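Local coordinates for COG0778: Nitroreductase (Streptococcus pneumoniae, PDB 2B67), which binds flavin mononucleotide and, as a nitroreductase-family oxidoreductase, probably uses it to pass electrons from a reduced nicotinamide cofactor to its substrates, at residues 17-22 / 74-79; 30-35 / 147-152; 141-146 / 153-158. One frame throughout, in Å; residues are numbered along the deposited sequence. Where two conformers were deposited one is given.

Interaction 1 (17-22 / 74-79)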
loop_
_atom_site.group_PDB
_atom_site.type_symbol
_atom_site.label_atom_id
_atom_site.label_comp_id
_atom_site.label_asym_id
_atom_site.label_seq_id
_atom_site.Cartn_x
_atom_site.Cartn_y
_atom_site.Cartn_z
ATOM N N LYS A 17 -11.465 -15.131 -6.592
ATOM C CA LYS A 17 -11.266 -15.461 -7.989
ATOM C C LYS A 17 -12.539 -15.905 -8.705
ATOM O O LYS A 17 -12.588 -15.873 -9.915
ATOM C CB LYS A 17 -10.161 -16.492 -8.118
ATOM C CG LYS A 17 -8.792 -15.867 -7.832
ATOM C CD LYS A 17 -7.679 -16.863 -7.632
ATOM C CE LYS A 17 -6.606 -16.193 -6.779
ATOM N NZ LYS A 17 -5.279 -16.197 -7.480
ATOM N N HIS A 18 -13.580 -16.283 -7.964
ATOM C CA HIS A 18 -14.825 -16.708 -8.596
ATOM C C HIS A 18 -15.953 -15.986 -7.907
ATOM O O HIS A 18 -16.032 -15.966 -6.676
ATOM C CB HIS A 18 -14.992 -18.236 -8.546
ATOM C CG HIS A 18 -13.895 -18.985 -9.251
ATOM N ND1 HIS A 18 -12.880 -19.632 -8.574
ATOM C CD2 HIS A 18 -13.632 -19.147 -10.572
ATOM C CE1 HIS A 18 -12.049 -20.176 -9.447
ATOM N NE2 HIS A 18 -12.484 -19.901 -10.665
ATOM N N PHE A 19 -16.812 -15.375 -8.715
ATOM C CA PHE A 19 -17.839 -14.463 -8.247
ATOM C C PHE A 19 -19.239 -15.021 -8.576
ATOM O O PHE A 19 -19.425 -15.687 -9.586
ATOM C CB PHE A 19 -17.677 -13.114 -8.935
ATOM C CG PHE A 19 -16.329 -12.459 -8.696
ATOM C CD1 PHE A 19 -15.307 -12.543 -9.656
ATOM C CD2 PHE A 19 -16.084 -11.777 -7.523
ATOM C CE1 PHE A 19 -14.022 -11.930 -9.426
ATOM C CE2 PHE A 19 -14.801 -11.158 -7.273
ATOM C CZ PHE A 19 -13.797 -11.225 -8.254
ATOM N N THR A 20 -20.203 -14.706 -7.722
ATOM C CA THR A 20 -21.599 -15.004 -7.980
ATOM C C THR A 20 -22.102 -13.962 -8.977
ATOM O O THR A 20 -21.346 -13.064 -9.385
ATOM C CB THR A 20 -22.433 -14.949 -6.678
ATOM O OG1 THR A 20 -22.615 -13.589 -6.278
ATOM C CG2 THR A 20 -21.749 -15.731 -5.561
ATOM N N ASP A 21 -23.370 -14.089 -9.354
ATOM C CA ASP A 21 -24.027 -13.144 -10.253
ATOM C C ASP A 21 -24.721 -11.988 -9.537
ATOM O O ASP A 21 -25.376 -11.169 -10.188
ATOM C CB ASP A 21 -25.031 -13.902 -11.141
ATOM C CG ASP A 21 -24.373 -15.036 -11.888
ATOM O OD1 ASP A 21 -23.490 -14.738 -12.720
ATOM O OD2 ASP A 21 -24.696 -16.227 -11.603
ATOM N N LYS A 22 -24.587 -11.912 -8.210
ATOM C CA LYS A 22 -25.149 -10.793 -7.461
ATOM C C LYS A 22 -24.563 -9.465 -7.952
ATOM O O LYS A 22 -23.339 -9.327 -8.142
ATOM C CB LYS A 22 -24.905 -10.940 -5.933
ATOM C CG LYS A 22 -25.531 -9.784 -5.107
ATOM C CD LYS A 22 -25.365 -9.966 -3.607
ATOM C CE LYS A 22 -25.879 -8.762 -2.853
ATOM N NZ LYS A 22 -25.568 -8.890 -1.388
ATOM N N SER A 74 -15.522 -12.159 -15.712
ATOM C CA SER A 74 -16.668 -12.486 -14.866
ATOM C C SER A 74 -17.023 -11.422 -13.853
ATOM O O SER A 74 -18.209 -11.147 -13.665
ATOM C CB SER A 74 -16.454 -13.800 -14.141
ATOM O OG SER A 74 -16.439 -14.853 -15.077
ATOM N N ALA A 75 -16.014 -10.833 -13.198
ATOM C CA ALA A 75 -16.272 -9.884 -12.114
ATOM C C ALA A 75 -17.259 -8.802 -12.563
ATOM O O ALA A 75 -17.094 -8.221 -13.622
ATOM C CB ALA A 75 -14.985 -9.270 -11.587
ATOM N N PRO A 76 -18.314 -8.550 -11.758
ATOM C CA PRO A 76 -19.308 -7.547 -12.179
ATOM C C PRO A 76 -18.631 -6.174 -12.372
ATOM O O PRO A 76 -19.061 -5.367 -13.201
ATOM C CB PRO A 76 -20.283 -7.506 -10.996
ATOM C CG PRO A 76 -20.063 -8.729 -10.237
ATOM C CD PRO A 76 -18.652 -9.160 -10.446
ATOM N N VAL A 77 -17.569 -5.933 -11.601
ATOM C CA VAL A 77 -16.870 -4.655 -11.621
ATOM C C VAL A 77 -15.380 -4.926 -11.552
ATOM O O VAL A 77 -14.956 -5.829 -10.839
ATOM C CB VAL A 77 -17.274 -3.755 -10.403
ATOM C CG1 VAL A 77 -16.447 -2.447 -10.362
ATOM C CG2 VAL A 77 -18.735 -3.457 -10.431
ATOM N N THR A 78 -14.606 -4.117 -12.275
ATOM C CA THR A 78 -13.158 -4.047 -12.123
ATOM C C THR A 78 -12.777 -2.578 -11.986
ATOM O O THR A 78 -13.260 -1.720 -12.714
ATOM C CB THR A 78 -12.378 -4.667 -13.300
ATOM O OG1 THR A 78 -12.662 -6.065 -13.372
ATOM C CG2 THR A 78 -10.820 -4.460 -13.118
ATOM N N ILE A 79 -11.927 -2.304 -11.012
ATOM C CA ILE A 79 -11.497 -0.949 -10.742
ATOM C C ILE A 79 -10.082 -0.941 -11.205
ATOM O O ILE A 79 -9.259 -1.685 -10.658
ATOM C CB ILE A 79 -11.571 -0.603 -9.232
ATOM C CG1 ILE A 79 -13.024 -0.582 -8.766
ATOM C CG2 ILE A 79 -10.933 0.755 -8.986
ATOM C CD1 ILE A 79 -13.225 -0.711 -7.257
#
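F19 brings the CD1-CE1 part of its ring obliquely against A75: CE1 of F19 comes 3.6 Å from the A75 methyl CB, and CD1 sits 3.7 Å from A75 CA, so the ring leans on methyl and backbone together. Nearer the main chain, F19 CB lies 4.3 Å from P76 CD, a looser apolar touch, and the proline's CG is 3.9 Å from the carbonyl O of K22. The ring reaches A75 because CG of F19 stands beside its own backbone N, anti to the carbonyl carbon (chi1 -59°). A75 is where the chain leaves helix 68-74, and P76 leads it into strand 77-84 of the antiparallel sheet in this alpha-beta sandwich; the loop between helices 5-12 and 26-36 thus packs over a helix-to-strand turn. From the sheet itself, T181 of strand 174-183 touches both F19 and A75. Further along the loop, an ST turn shapes the backbone: K22 N donates to T20 OG1 at 3.2 Å, with an angle of 159° at the hydrogen. T20 and Y184 share a backbone hydrogen bond, and K22 makes a cation-pi contact with the Y184 ring. At the loop's other end, K17 NZ hydrogen-bonds to O2 of the flavin.

Interaction 2 (30-35 / 147-152)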
loop_
_atom_site.group_PDB
_atom_site.type_symbol
_atom_site.label_atom_id
_atom_site.label_comp_id
_atom_site.label_asym_id
_atom_site.label_seq_id
_atom_site.Cartn_x
_atom_site.Cartn_y
_atom_site.Cartn_z
ATOM N N ARG A 30 -18.710 3.529 -4.792
ATOM C CA ARG A 30 -18.381 4.919 -4.508
ATOM C C ARG A 30 -18.063 5.134 -3.038
ATOM O O ARG A 30 -17.141 5.879 -2.697
ATOM C CB ARG A 30 -19.506 5.860 -4.955
ATOM C CG ARG A 30 -19.092 7.326 -4.873
ATOM C CD ARG A 30 -20.272 8.240 -4.961
ATOM N NE ARG A 30 -20.231 9.236 -3.886
ATOM C CZ ARG A 30 -20.043 10.531 -4.088
ATOM N NH1 ARG A 30 -19.888 10.970 -5.319
ATOM N NH2 ARG A 30 -20.022 11.389 -3.077
ATOM N N THR A 31 -18.819 4.491 -2.156
ATOM C CA THR A 31 -18.508 4.612 -0.731
ATOM C C THR A 31 -17.130 4.012 -0.395
ATOM O O THR A 31 -16.343 4.625 0.333
ATOM C CB THR A 31 -19.577 3.933 0.129
ATOM O OG1 THR A 31 -20.827 4.615 -0.065
ATOM C CG2 THR A 31 -19.183 3.953 1.591
ATOM N N ALA A 32 -16.866 2.797 -0.899
ATOM C CA ALA A 32 -15.612 2.108 -0.594
ATOM C C ALA A 32 -14.427 2.968 -1.054
ATOM O O ALA A 32 -13.397 3.047 -0.378
ATOM C CB ALA A 32 -15.589 0.735 -1.261
ATOM N N ILE A 33 -14.601 3.638 -2.190
ATOM C CA ILE A 33 -13.546 4.454 -2.749
ATOM C C ILE A 33 -13.391 5.714 -1.922
ATOM O O ILE A 33 -12.269 6.163 -1.683
ATOM C CB ILE A 33 -13.734 4.726 -4.274
ATOM C CG1 ILE A 33 -13.597 3.420 -5.074
ATOM C CG2 ILE A 33 -12.740 5.800 -4.777
ATOM C CD1 ILE A 33 -13.935 3.586 -6.564
ATOM N N GLU A 34 -14.506 6.262 -1.444
ATOM C CA GLU A 34 -14.433 7.417 -0.563
ATOM C C GLU A 34 -13.765 7.097 0.780
ATOM O O GLU A 34 -12.976 7.910 1.311
ATOM C CB GLU A 34 -15.797 8.082 -0.384
ATOM C CG GLU A 34 -15.719 9.423 0.343
ATOM C CD GLU A 34 -17.075 10.084 0.482
ATOM O OE1 GLU A 34 -18.069 9.365 0.733
ATOM O OE2 GLU A 34 -17.157 11.316 0.322
ATOM N N ILE A 35 -14.041 5.924 1.337
ATOM C CA ILE A 35 -13.281 5.511 2.546
ATOM C C ILE A 35 -11.780 5.274 2.229
ATOM O O ILE A 35 -10.906 5.707 2.990
ATOM C CB ILE A 35 -13.905 4.248 3.247
ATOM C CG1 ILE A 35 -15.284 4.584 3.840
ATOM C CG2 ILE A 35 -13.020 3.739 4.383
ATOM C CD1 ILE A 35 -16.060 3.324 4.272
ATOM N N THR A 147 -14.381 -5.211 1.699
ATOM C CA THR A 147 -14.536 -6.325 2.622
ATOM C C THR A 147 -15.486 -5.937 3.732
ATOM O O THR A 147 -16.393 -6.695 4.048
ATOM C CB THR A 147 -13.190 -6.764 3.239
ATOM O OG1 THR A 147 -12.291 -7.189 2.202
ATOM C CG2 THR A 147 -13.399 -7.917 4.250
ATOM N N ASP A 148 -15.260 -4.770 4.336
ATOM C CA ASP A 148 -16.181 -4.246 5.350
ATOM C C ASP A 148 -17.653 -4.158 4.919
ATOM O O ASP A 148 -18.544 -4.200 5.751
ATOM C CB ASP A 148 -15.747 -2.856 5.822
ATOM C CG ASP A 148 -16.420 -2.458 7.134
ATOM O OD1 ASP A 148 -17.127 -1.426 7.153
ATOM O OD2 ASP A 148 -16.254 -3.203 8.125
ATOM N N GLN A 149 -17.897 -3.986 3.626
ATOM C CA GLN A 149 -19.246 -3.969 3.136
ATOM C C GLN A 149 -19.710 -5.331 2.682
ATOM O O GLN A 149 -20.781 -5.434 2.125
ATOM C CB GLN A 149 -19.388 -3.028 1.965
ATOM C CG GLN A 149 -19.018 -1.602 2.222
ATOM C CD GLN A 149 -19.541 -0.714 1.102
ATOM O OE1 GLN A 149 -20.639 -0.959 0.594
ATOM N NE2 GLN A 149 -18.782 0.322 0.725
ATOM N N GLY A 150 -18.915 -6.371 2.899
ATOM C CA GLY A 150 -19.315 -7.740 2.506
ATOM C C GLY A 150 -19.023 -8.058 1.043
ATOM O O GLY A 150 -19.579 -9.017 0.482
ATOM N N ILE A 151 -18.160 -7.247 0.415
ATOM C CA ILE A 151 -17.840 -7.394 -1.024
ATOM C C ILE A 151 -16.414 -7.952 -1.195
ATOM O O ILE A 151 -15.456 -7.443 -0.575
ATOM C CB ILE A 151 -18.064 -6.067 -1.799
ATOM C CG1 ILE A 151 -19.523 -5.578 -1.596
ATOM C CG2 ILE A 151 -17.772 -6.224 -3.341
ATOM C CD1 ILE A 151 -19.786 -4.128 -2.035
ATOM N N GLY A 152 -16.300 -9.006 -1.999
ATOM C CA GLY A 152 -15.033 -9.678 -2.303
ATOM C C GLY A 152 -14.275 -8.885 -3.356
ATOM O O GLY A 152 -14.845 -7.960 -3.964
#
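Q149 reaches across to helix 26-36 with its amide, and NE2 is the atom that does the touching. Q149 NE2 lies 3.7 Å from T31 CB and 3.8 Å from T31 CG2, with the two side chains meeting at a slant, and it is also 3.8 Å from the A32 methyl CB. These are van der Waals contacts. The backbone N of A32, at 3.5 Å from Q149 NE2, is a near neighbour too, but no hydrogen bond joins the two segments. A chi1 of -59° swings the glutamine chain back past its own N, and from there it runs extended (chi2 -165°), carrying the amide to the helix surface.

The polar bonds go to carbonyls of helix 26-36 in the turn before T31 and A32. Q149 NE2 donates to the backbone O of D28, which pins the amide beside T31 and A32, while T31 OG1 bonds to the backbone O of K27.

Backbone bonds explain how Q149 is presented. Helix 124-148 ends in a Schellman motif: G150, the C-prime residue with positive phi, sends its N to T147 O at 2.8 Å, and I151 N bonds to L146 O. Q149 therefore projects from the last turn as the chain swings towards strand 152-156.

Around this contact, A32 also packs on L142, A145 and L146 of helix 124-148, and I33 meets F50 and V52 of strand 48-53. The second subunit borders both segments: R30 forms a salt bridge with D198 of that subunit, and D148 packs on F6 of that subunit; within its own chain, L9 of helix 5-12 touches T147 and D148.

Interaction 3 (141-146 / 153-158)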
loop_
_atom_site.group_PDB
_atom_site.type_symbol
_atom_site.label_atom_id
_atom_site.label_comp_id
_atom_site.label_asym_id
_atom_site.label_seq_id
_atom_site.Cartn_x
_atom_site.Cartn_y
_atom_site.Cartn_z
ATOM N N ASN A 141 -6.416 -0.057 1.457
ATOM C CA ASN A 141 -7.539 0.594 2.154
ATOM C C ASN A 141 -8.846 0.272 1.395
ATOM O O ASN A 141 -9.872 -0.032 2.009
ATOM C CB ASN A 141 -7.296 2.114 2.269
ATOM C CG ASN A 141 -7.824 2.704 3.589
ATOM O OD1 ASN A 141 -7.979 1.997 4.585
ATOM N ND2 ASN A 141 -8.080 4.000 3.597
ATOM N N LEU A 142 -8.748 0.262 0.063
ATOM C CA LEU A 142 -9.897 -0.044 -0.824
ATOM C C LEU A 142 -10.429 -1.473 -0.661
ATOM O O LEU A 142 -11.645 -1.677 -0.540
ATOM C CB LEU A 142 -9.518 0.182 -2.284
ATOM C CG LEU A 142 -10.557 -0.257 -3.329
ATOM C CD1 LEU A 142 -11.883 0.486 -3.086
ATOM C CD2 LEU A 142 -10.019 -0.032 -4.762
ATOM N N VAL A 143 -9.531 -2.460 -0.673
ATOM C CA VAL A 143 -9.998 -3.836 -0.517
ATOM C C VAL A 143 -10.606 -4.097 0.870
ATOM O O VAL A 143 -11.574 -4.892 1.013
ATOM C CB VAL A 143 -8.957 -4.914 -0.933
ATOM C CG1 VAL A 143 -8.572 -4.769 -2.407
ATOM C CG2 VAL A 143 -7.759 -4.913 -0.050
ATOM N N LEU A 144 -10.042 -3.432 1.886
ATOM C CA LEU A 144 -10.587 -3.518 3.245
ATOM C C LEU A 144 -11.948 -2.863 3.340
ATOM O O LEU A 144 -12.874 -3.431 3.955
ATOM C CB LEU A 144 -9.629 -2.911 4.288
ATOM C CG LEU A 144 -8.358 -3.733 4.517
ATOM C CD1 LEU A 144 -7.333 -2.855 5.286
ATOM C CD2 LEU A 144 -8.693 -5.003 5.265
ATOM N N ALA A 145 -12.084 -1.694 2.707
ATOM C CA ALA A 145 -13.376 -1.019 2.674
ATOM C C ALA A 145 -14.454 -1.875 1.975
ATOM O O ALA A 145 -15.584 -1.941 2.432
ATOM C CB ALA A 145 -13.266 0.415 2.057
ATOM N N LEU A 146 -14.097 -2.537 0.881
ATOM C CA LEU A 146 -15.002 -3.461 0.169
ATOM C C LEU A 146 -15.402 -4.632 1.059
ATOM O O LEU A 146 -16.610 -4.997 1.167
ATOM C CB LEU A 146 -14.319 -3.986 -1.111
ATOM C CG LEU A 146 -14.218 -2.943 -2.249
ATOM C CD1 LEU A 146 -13.341 -3.404 -3.433
ATOM C CD2 LEU A 146 -15.602 -2.494 -2.730
ATOM N N SER A 153 -12.988 -9.197 -3.541
ATOM C CA SER A 153 -12.117 -8.497 -4.494
ATOM C C SER A 153 -10.856 -9.297 -4.678
ATOM O O SER A 153 -10.541 -10.151 -3.858
ATOM C CB SER A 153 -11.729 -7.093 -3.982
ATOM O OG SER A 153 -11.190 -7.139 -2.656
ATOM N N ASN A 154 -10.123 -9.002 -5.746
ATOM C CA ASN A 154 -8.762 -9.505 -5.895
ATOM C C ASN A 154 -7.911 -8.420 -6.569
ATOM O O ASN A 154 -8.403 -7.742 -7.469
ATOM C CB ASN A 154 -8.765 -10.777 -6.732
ATOM C CG ASN A 154 -7.465 -11.521 -6.678
ATOM O OD1 ASN A 154 -7.114 -12.218 -7.616
ATOM N ND2 ASN A 154 -6.745 -11.392 -5.578
ATOM N N ILE A 155 -6.648 -8.266 -6.147
ATOM C CA ILE A 155 -5.721 -7.294 -6.737
ATOM C C ILE A 155 -4.934 -8.076 -7.806
ATOM O O ILE A 155 -4.394 -9.158 -7.519
ATOM C CB ILE A 155 -4.775 -6.728 -5.629
ATOM C CG1 ILE A 155 -5.569 -5.880 -4.630
ATOM C CG2 ILE A 155 -3.636 -5.894 -6.207
ATOM C CD1 ILE A 155 -4.896 -5.659 -3.295
ATOM N N ILE A 156 -4.912 -7.562 -9.033
ATOM C CA ILE A 156 -4.296 -8.244 -10.157
ATOM C C ILE A 156 -3.223 -7.318 -10.690
ATOM O O ILE A 156 -3.475 -6.142 -10.991
ATOM C CB ILE A 156 -5.349 -8.563 -11.298
ATOM C CG1 ILE A 156 -6.325 -9.647 -10.837
ATOM C CG2 ILE A 156 -4.689 -8.956 -12.594
ATOM C CD1 ILE A 156 -7.588 -9.718 -11.744
ATOM N N LEU A 157 -2.024 -7.862 -10.769
ATOM C CA LEU A 157 -0.904 -7.194 -11.363
ATOM C C LEU A 157 -0.540 -7.815 -12.720
ATOM O O LEU A 157 0.145 -7.189 -13.537
ATOM C CB LEU A 157 0.270 -7.306 -10.386
ATOM C CG LEU A 157 1.523 -6.465 -10.588
ATOM C CD1 LEU A 157 1.191 -5.042 -11.048
ATOM C CD2 LEU A 157 2.332 -6.459 -9.295
ATOM N N GLY A 158 -1.002 -9.038 -12.979
ATOM C CA GLY A 158 -0.720 -9.717 -14.271
ATOM C C GLY A 158 -1.642 -9.301 -15.425
ATOM O O GLY A 158 -2.637 -10.002 -15.756
HETATM O O HOH W 1 -12.800 -7.673 -0.464
#
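V143 points at the strand and meets two of its side chains chiefly through one methyl, CG1. V143 CG1 lies 3.5 Å from S153 OG and 3.9 Å from I155 CD1; the valine and isoleucine side chains cross at about a right angle, and V143 CG1 touches both CG1 and CD1 of I155. With chi1 at -60°, this methyl of V143 is turned away from the residue's own carbonyl and out to the strand. I155 does not aim its CB straight at the helix; it is the outer part of the chain that swings over to the valine. One turn further along the helix, L146 also points across, and its CD1 touches S153 CB at 4.1 Å, so the serine is met by V143 at its hydroxyl and by L146 at its CB.

This is helix-on-sheet packing in the alpha-beta sandwich. Helix 124-148 runs nearly antiparallel to strand 152-156, at 164° between the short segments and 9.2 Å between their axes, as expected where the chain turns round after the helix and comes straight back as an edge strand of the chain's own sheet. V182 of the adjoining strand 174-183 packs on L146, and L178 and I180 on I155.

Among the touching side chains the polar one is S153. Its hydroxyl is held with chi1 at 52°, between its own N and carbonyl carbon, and hydrogen-bonds to a water at 2.8 Å from OG. That water also donates weakly to V143 O, a carbonyl that accepts from T147 OG1 as well. Past I155, whose side chain comes within about 4 Å of the flavin, the strand runs out at L157 and G158, and G158 N donates to flavin O4, with a weak bond from L157 N to the same oxygen.

Helix 124-148 serves both interaction 2 and interaction 3, whose centres are 10 Å apart: A32 CB touches L146 CD2 at 3.5 Å, and L146 thus faces A32 of helix 26-36 as well as S153 of the strand. Interaction 1 meets interaction 3 where I79 CD1 of strand 77-84 lies 4.1 Å from L142 CD2 of helix 124-148, and again near the flavin, where K17 and N154 pack together. These two bracket the flavin's polar edge, with K17 at O2 and G158 at O4. Interactions 2 and 3 both border the second subunit; interaction 1, its centre 14 Å from that of interaction 2, does not.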